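Local structure of Sso-CP2 metallo-carboxypetidase (Sulfolobus solfataricus, 4MMO) at residues E10-P15 against F88-E93; V160-A165 against Q381-F386; Y184-L189 against F305-F310. The protein binds zinc as an M20-family metallo-carboxypeptidase and probably hydrolyses peptides, releasing residues from their C-terminal end. One frame throughout, in Å; residues are numbered along the deposited sequence.

Contact 1: E10-P15 against F88-E93; sequences EFLKKP and FSATIE
F88 lies against P15, its ring taking the flank of the proline over one face. P15 CB stands 3.7 Å from the centroid of the F88 ring and only 8° off the normal, a CH-pi contact. L12 O reaches the rim of the same ring in its plane, 3.6 Å from F88 CD1, where the weakly positive ring hydrogens suit a carbonyl. F88 CG is anti to its own carbonyl carbon (chi1 -63°), and this turns the ring to the chain at L12-P15.

K13 meets F88 mainly through the backbone. Its CA is 3.3 Å from F88 O in a CA-H...O contact, and one water donates to both K13 O and F88 O. Its long chain runs out over the turn, CE 3.6 Å from S89 O.

A90 has left-handed backbone angles and, with T91, faces Y98 in a G1 beta bulge. Its small methyl fits 3.9 Å from L12 CB, and I97 of strand 96-98 touches both side chains.

No direct hydrogen bond crosses the contact. Apolar and CH contacts plus one water bridge imply that fit of shape, more than polar pairing, joins segment 10-15 to the turn before strand 91-93.

Contact 2: V160-A165 against Q381-F386; sequences VIMEGA and QPMGLF
Q381 makes the one hydrogen bond between the segments: its OE1 accepts from the backbone N of E163 at 2.8 Å, with an N-H...O angle of 158°, and the donor lies in the carbonyl plane. Q381 CG is anti to the backbone N (chi1 -167°) and the rest of the chain is extended, which carries the amide the whole way to the loop. A glutamine suits this place, being long and offering a neutral acceptor to a peptide N-H. The amide crosses the E163 side chain with its plane 84° from that of the carboxylate.

The apolar contacts gather round M162, whose flexible chain is bent at both chi2 and chi3 and folds onto the start of helix 383-389. M162 CG meets M383 CG at 3.9 Å, while M162 CE is 3.6 Å from M383 N. M162 SD lies 4.6 Å from the centroid of the F386 ring in an oblique Met-aromatic contact. Beside it, V160 CG1 packs at 4.3 Å from F386 CB, and Y69 of the adjacent strand meets the F386 ring too.

Metal binding is the third kind. E163 is a zinc ligand together with H71 and D104, so Q381 is a second-shell residue that fixes the backbone of a first-shell one. Zinc ligands at or just beyond the C-terminal ends of neighbouring parallel strands, here H71 closing 65-71 and E163 following 159-161, characterise the M20 catalytic domain.

Contact 3: Y184-L189 against F305-F310; sequences YVELVL and FAKLDF
Y184 sets its ring beside D309, CD1 being 3.7 Å from D309 CB in an oblique approach, while L308 O lies at the ring's edge and the H341 ring meets it from the next strand. The F305 ring has E186 OE2 obliquely beside it, 3.3 Å from CD2. On the other side of the sheet, V185 CG2 touches the edge of the F310 ring at 4.4 Å from CE1.

Between the strands, V185 with L308 and L187 with A306 are antiparallel hydrogen-bonded pairs. The L308 N to V185 O bond, 2.7 Å long, is almost straight at 175°.

E186 and K307 form a non-hydrogen-bonded pair and run side by side. E186 CG is anti to the backbone N (chi1 174°), and the extended chain carries the carboxylate to F305. E186 OE2 is 4.1 Å from K307 NZ, beyond a salt bridge, and the ammonium is hydrogen-bonded to G293 O and G295 O of the second subunit. Were this glutamate an alanine, the K307 ammonium would probably lose a nearby negative charge and a gap would be likely to open beside the F305 ring.

Aliphatic residues suit the opposite face, where L187 CD1 meets L308 CD1 at 4.1 Å and helix 207-218 covers L187, A306 and L308. Strand 337-348 flanks 178-190, and strand 283-290 flanks 299-312, which places this pair inside the antiparallel sheet of the dimerisation domain.

In the fold
Contact 1 comes first along the chain; contact 2 follows, and the two strands of contact 3 both fall between its two segments in sequence. The centres of contacts 1 and 2 are about 25 Å apart, those of 2 and 3 about 26 Å, and those of 1 and 3 about 36 Å, and none touches another. Contact 2 holds a ligand of the zinc, E163, whereas contact 1 lies further off: the side chain of L12 is about 12 Å from the metal. Contact 3 belongs to a different sheet, in the dimerisation domain, where it meets the second subunit. The chain thus leaves the catalytic domain after 160-165, builds the dimerisation sheet, and has returned by 381-386, which adds Q381 to the surroundings of E163.

Contact 1: E10-P15 against F88-E93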
# COMPACT_ATOMS: atom_id res chain seq x y z
N GLU A 10 1.06 37.71 -10.87
CA GLU A 10 0.09 37.95 -9.81
C GLU A 10 -0.85 36.76 -9.65
O GLU A 10 -1.14 36.32 -8.53
CB GLU A 10 -0.70 39.22 -10.13
CG GLU A 10 -1.72 39.63 -9.09
CD GLU A 10 -2.45 40.90 -9.49
OE1 GLU A 10 -2.89 41.00 -10.66
OE2 GLU A 10 -2.57 41.81 -8.63
N PHE A 11 -1.33 36.23 -10.77
CA PHE A 11 -2.23 35.08 -10.79
C PHE A 11 -1.54 33.86 -10.20
O PHE A 11 -2.12 33.13 -9.38
CB PHE A 11 -2.64 34.80 -12.25
CG PHE A 11 -3.81 33.84 -12.41
CD1 PHE A 11 -4.72 33.62 -11.39
CD2 PHE A 11 -3.99 33.16 -13.61
CE1 PHE A 11 -5.79 32.75 -11.56
CE2 PHE A 11 -5.05 32.29 -13.79
CZ PHE A 11 -5.95 32.08 -12.76
N LEU A 12 -0.31 33.64 -10.63
CA LEU A 12 0.47 32.46 -10.24
C LEU A 12 0.84 32.45 -8.76
O LEU A 12 1.07 31.39 -8.18
CB LEU A 12 1.74 32.38 -11.09
CG LEU A 12 1.58 31.92 -12.54
CD1 LEU A 12 2.89 32.07 -13.30
CD2 LEU A 12 1.11 30.47 -12.61
N LYS A 13 0.92 33.63 -8.15
CA LYS A 13 1.31 33.73 -6.75
C LYS A 13 0.17 33.31 -5.83
O LYS A 13 0.39 33.04 -4.65
CB LYS A 13 1.75 35.15 -6.41
CG LYS A 13 3.16 35.48 -6.85
CD LYS A 13 3.44 36.97 -6.68
CE LYS A 13 4.92 37.28 -6.85
NZ LYS A 13 5.17 38.75 -6.83
N LYS A 14 -1.04 33.24 -6.37
CA LYS A 14 -2.19 32.83 -5.58
C LYS A 14 -2.34 31.31 -5.61
O LYS A 14 -2.61 30.74 -6.67
CB LYS A 14 -3.47 33.49 -6.09
CG LYS A 14 -3.40 35.00 -6.14
CD LYS A 14 -4.77 35.63 -6.01
CE LYS A 14 -4.71 37.14 -6.17
NZ LYS A 14 -3.70 37.76 -5.27
N PRO A 15 -2.16 30.65 -4.46
CA PRO A 15 -2.39 29.20 -4.48
C PRO A 15 -3.87 28.88 -4.67
O PRO A 15 -4.73 29.70 -4.36
CB PRO A 15 -1.88 28.73 -3.12
CG PRO A 15 -1.94 29.93 -2.25
CD PRO A 15 -1.69 31.11 -3.14
N PHE A 88 4.75 28.72 -5.21
CA PHE A 88 3.91 29.84 -5.63
C PHE A 88 4.64 31.18 -5.62
O PHE A 88 4.02 32.24 -5.55
CB PHE A 88 2.64 29.87 -4.78
CG PHE A 88 1.78 28.66 -4.95
CD1 PHE A 88 0.99 28.51 -6.08
CD2 PHE A 88 1.79 27.64 -4.01
CE1 PHE A 88 0.20 27.39 -6.26
CE2 PHE A 88 1.00 26.51 -4.18
CZ PHE A 88 0.21 26.39 -5.31
N SER A 89 5.96 31.13 -5.72
CA SER A 89 6.76 32.35 -5.79
C SER A 89 6.64 33.01 -7.16
O SER A 89 6.75 34.23 -7.27
CB SER A 89 8.23 32.05 -5.48
OG SER A 89 8.74 31.04 -6.34
N ALA A 90 6.39 32.21 -8.20
CA ALA A 90 6.38 32.69 -9.58
C ALA A 90 7.68 33.43 -9.87
O ALA A 90 7.69 34.52 -10.43
CB ALA A 90 5.18 33.59 -9.83
N THR A 91 8.78 32.82 -9.45
CA THR A 91 10.10 33.39 -9.63
C THR A 91 10.48 33.41 -11.10
O THR A 91 10.26 32.42 -11.81
CB THR A 91 11.15 32.58 -8.85
OG1 THR A 91 10.90 32.70 -7.45
CG2 THR A 91 12.57 33.06 -9.16
N ILE A 92 11.05 34.52 -11.55
CA ILE A 92 11.56 34.62 -12.90
C ILE A 92 13.05 34.31 -12.90
O ILE A 92 13.83 34.93 -12.17
CB ILE A 92 11.33 36.02 -13.50
CG1 ILE A 92 9.83 36.33 -13.55
CG2 ILE A 92 11.93 36.11 -14.90
CD1 ILE A 92 9.50 37.76 -13.90
N GLU A 93 13.45 33.35 -13.72
CA GLU A 93 14.85 32.98 -13.85
C GLU A 93 15.06 32.21 -15.15
O GLU A 93 14.27 31.33 -15.49
CB GLU A 93 15.28 32.13 -12.65
CG GLU A 93 16.77 31.85 -12.60
CD GLU A 93 17.22 31.30 -11.26
OE1 GLU A 93 16.39 31.19 -10.33
OE2 GLU A 93 18.42 30.97 -11.13
O HOH W 1 3.17 33.86 -3.48

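Contact 2: V160-A165 against Q381-F386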
# COMPACT_ATOMS: atom_id res chain seq x y z
N VAL A 160 -16.29 24.75 -29.00
CA VAL A 160 -15.66 24.84 -27.70
C VAL A 160 -14.19 24.50 -27.79
O VAL A 160 -13.80 23.58 -28.51
CB VAL A 160 -16.36 23.91 -26.68
CG1 VAL A 160 -16.40 22.47 -27.19
CG2 VAL A 160 -15.67 23.97 -25.32
N ILE A 161 -13.37 25.24 -27.06
CA ILE A 161 -11.97 24.87 -26.88
C ILE A 161 -11.70 24.52 -25.42
O ILE A 161 -12.11 25.24 -24.51
CB ILE A 161 -10.99 25.96 -27.40
CG1 ILE A 161 -11.16 27.28 -26.64
CG2 ILE A 161 -11.21 26.19 -28.91
CD1 ILE A 161 -10.03 28.26 -26.90
N MET A 162 -11.05 23.39 -25.21
CA MET A 162 -10.79 22.89 -23.86
C MET A 162 -9.57 23.60 -23.28
O MET A 162 -9.15 24.64 -23.79
CB MET A 162 -10.62 21.38 -23.89
CG MET A 162 -11.85 20.63 -24.36
SD MET A 162 -13.35 21.04 -23.42
CE MET A 162 -12.87 20.48 -21.79
N GLU A 163 -9.00 23.05 -22.20
CA GLU A 163 -8.00 23.78 -21.42
C GLU A 163 -6.76 24.11 -22.25
O GLU A 163 -6.06 25.09 -21.97
CB GLU A 163 -7.63 23.01 -20.13
CG GLU A 163 -6.55 21.94 -20.24
CD GLU A 163 -6.09 21.42 -18.87
OE1 GLU A 163 -4.90 21.61 -18.52
OE2 GLU A 163 -6.89 20.83 -18.13
N GLY A 164 -6.50 23.31 -23.28
CA GLY A 164 -5.39 23.56 -24.19
C GLY A 164 -4.32 22.49 -24.13
O GLY A 164 -4.46 21.49 -23.42
N ALA A 165 -3.25 22.70 -24.89
CA ALA A 165 -2.18 21.71 -25.00
C ALA A 165 -0.86 22.42 -25.27
O ALA A 165 -0.80 23.35 -26.07
CB ALA A 165 -2.49 20.73 -26.13
N GLN A 381 -10.07 14.67 -19.37
CA GLN A 381 -10.48 16.06 -19.23
C GLN A 381 -12.00 16.04 -19.42
O GLN A 381 -12.52 15.14 -20.07
CB GLN A 381 -9.77 16.90 -20.30
CG GLN A 381 -9.85 18.40 -20.12
CD GLN A 381 -9.05 19.20 -21.14
OE1 GLN A 381 -9.12 20.43 -21.15
NE2 GLN A 381 -8.29 18.52 -22.01
N PRO A 382 -12.73 17.02 -18.85
CA PRO A 382 -14.19 16.93 -18.95
C PRO A 382 -14.77 17.36 -20.31
O PRO A 382 -15.87 17.93 -20.38
CB PRO A 382 -14.67 17.85 -17.82
CG PRO A 382 -13.57 18.83 -17.64
CD PRO A 382 -12.31 18.07 -17.90
N MET A 383 -14.04 17.07 -21.39
CA MET A 383 -14.50 17.35 -22.74
C MET A 383 -15.84 16.68 -23.01
O MET A 383 -16.69 17.22 -23.71
CB MET A 383 -13.46 16.84 -23.74
CG MET A 383 -13.64 17.31 -25.17
SD MET A 383 -12.15 16.98 -26.13
CE MET A 383 -12.69 17.43 -27.78
N GLY A 384 -16.02 15.50 -22.42
CA GLY A 384 -17.24 14.72 -22.59
C GLY A 384 -18.51 15.48 -22.23
O GLY A 384 -19.53 15.32 -22.89
N LEU A 385 -18.44 16.31 -21.20
CA LEU A 385 -19.60 17.07 -20.77
C LEU A 385 -20.02 18.07 -21.85
O LEU A 385 -21.20 18.23 -22.13
CB LEU A 385 -19.30 17.82 -19.47
CG LEU A 385 -18.89 16.96 -18.29
CD1 LEU A 385 -18.70 17.83 -17.06
CD2 LEU A 385 -19.92 15.86 -18.02
N PHE A 386 -19.04 18.73 -22.45
CA PHE A 386 -19.32 19.76 -23.43
C PHE A 386 -19.84 19.15 -24.73
O PHE A 386 -20.77 19.68 -25.35
CB PHE A 386 -18.08 20.62 -23.67
CG PHE A 386 -17.65 21.39 -22.45
CD1 PHE A 386 -18.27 22.58 -22.12
CD2 PHE A 386 -16.64 20.92 -21.63
CE1 PHE A 386 -17.89 23.29 -21.00
CE2 PHE A 386 -16.26 21.63 -20.51
CZ PHE A 386 -16.88 22.82 -20.19

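Contact 3: Y184-L189 against F305-F310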
# COMPACT_ATOMS: atom_id res chain seq x y z
N TYR A 184 -12.75 6.10 -11.53
CA TYR A 184 -12.01 5.79 -10.30
C TYR A 184 -12.85 4.86 -9.44
O TYR A 184 -14.05 5.07 -9.28
CB TYR A 184 -11.70 7.05 -9.49
CG TYR A 184 -10.65 7.96 -10.07
CD1 TYR A 184 -9.36 7.51 -10.29
CD2 TYR A 184 -10.94 9.29 -10.35
CE1 TYR A 184 -8.39 8.35 -10.81
CE2 TYR A 184 -9.98 10.14 -10.87
CZ TYR A 184 -8.70 9.66 -11.09
OH TYR A 184 -7.74 10.50 -11.61
N VAL A 185 -12.20 3.85 -8.87
CA VAL A 185 -12.88 2.91 -7.99
C VAL A 185 -12.00 2.56 -6.80
O VAL A 185 -10.79 2.40 -6.94
CB VAL A 185 -13.27 1.63 -8.74
CG1 VAL A 185 -13.77 0.55 -7.77
CG2 VAL A 185 -14.33 1.93 -9.78
N GLU A 186 -12.62 2.46 -5.63
CA GLU A 186 -11.94 1.97 -4.44
C GLU A 186 -12.64 0.73 -3.92
O GLU A 186 -13.85 0.74 -3.72
CB GLU A 186 -11.90 3.03 -3.35
CG GLU A 186 -11.32 2.51 -2.05
CD GLU A 186 -10.86 3.61 -1.12
OE1 GLU A 186 -11.56 4.64 -1.02
OE2 GLU A 186 -9.79 3.44 -0.50
N LEU A 187 -11.87 -0.34 -3.73
CA LEU A 187 -12.39 -1.57 -3.15
C LEU A 187 -11.90 -1.67 -1.72
O LEU A 187 -10.74 -1.40 -1.45
CB LEU A 187 -11.89 -2.79 -3.94
CG LEU A 187 -12.22 -2.83 -5.42
CD1 LEU A 187 -11.67 -4.11 -6.04
CD2 LEU A 187 -13.72 -2.74 -5.65
N VAL A 188 -12.80 -2.04 -0.82
CA VAL A 188 -12.45 -2.17 0.59
C VAL A 188 -12.99 -3.46 1.17
O VAL A 188 -14.15 -3.82 0.95
CB VAL A 188 -12.99 -0.98 1.42
CG1 VAL A 188 -12.55 -1.10 2.87
CG2 VAL A 188 -12.52 0.34 0.83
N LEU A 189 -12.14 -4.16 1.91
CA LEU A 189 -12.54 -5.33 2.68
C LEU A 189 -12.26 -5.03 4.14
O LEU A 189 -11.21 -4.48 4.48
CB LEU A 189 -11.76 -6.57 2.26
CG LEU A 189 -11.93 -7.05 0.82
CD1 LEU A 189 -11.07 -8.28 0.59
CD2 LEU A 189 -13.38 -7.35 0.50
N PHE A 305 -7.57 -2.42 1.30
CA PHE A 305 -8.22 -1.66 0.24
C PHE A 305 -7.30 -1.41 -0.96
O PHE A 305 -6.08 -1.40 -0.83
CB PHE A 305 -8.79 -0.34 0.77
CG PHE A 305 -7.76 0.59 1.34
CD1 PHE A 305 -7.36 0.47 2.66
CD2 PHE A 305 -7.21 1.60 0.57
CE1 PHE A 305 -6.42 1.33 3.19
CE2 PHE A 305 -6.27 2.46 1.09
CZ PHE A 305 -5.87 2.33 2.41
N ALA A 306 -7.93 -1.22 -2.11
CA ALA A 306 -7.22 -0.96 -3.35
C ALA A 306 -7.94 0.14 -4.13
O ALA A 306 -9.15 0.30 -4.01
CB ALA A 306 -7.14 -2.23 -4.18
N LYS A 307 -7.18 0.89 -4.92
CA LYS A 307 -7.72 1.96 -5.75
C LYS A 307 -7.42 1.69 -7.22
O LYS A 307 -6.26 1.48 -7.59
CB LYS A 307 -7.15 3.31 -5.33
CG LYS A 307 -7.71 3.83 -4.02
CD LYS A 307 -7.11 5.18 -3.65
CE LYS A 307 -7.46 5.56 -2.22
NZ LYS A 307 -8.24 6.83 -2.15
N LEU A 308 -8.46 1.71 -8.04
CA LEU A 308 -8.35 1.40 -9.46
C LEU A 308 -8.82 2.58 -10.29
O LEU A 308 -9.79 3.25 -9.93
CB LEU A 308 -9.20 0.19 -9.82
CG LEU A 308 -9.05 -1.06 -8.94
CD1 LEU A 308 -10.16 -2.05 -9.26
CD2 LEU A 308 -7.69 -1.70 -9.15
N ASP A 309 -8.12 2.84 -11.39
CA ASP A 309 -8.59 3.78 -12.39
C ASP A 309 -8.68 3.06 -13.73
O ASP A 309 -7.76 2.33 -14.12
CB ASP A 309 -7.68 5.01 -12.47
CG ASP A 309 -6.35 4.72 -13.14
OD1 ASP A 309 -5.50 4.06 -12.51
OD2 ASP A 309 -6.15 5.17 -14.29
N PHE A 310 -9.81 3.23 -14.41
CA PHE A 310 -10.02 2.68 -15.74
C PHE A 310 -9.99 3.82 -16.75
O PHE A 310 -10.81 4.73 -16.65
CB PHE A 310 -11.38 1.99 -15.85
CG PHE A 310 -11.54 0.77 -14.98
CD1 PHE A 310 -11.90 0.89 -13.65
CD2 PHE A 310 -11.38 -0.50 -15.51
CE1 PHE A 310 -12.06 -0.24 -12.86
CE2 PHE A 310 -11.54 -1.62 -14.73
CZ PHE A 310 -11.89 -1.49 -13.40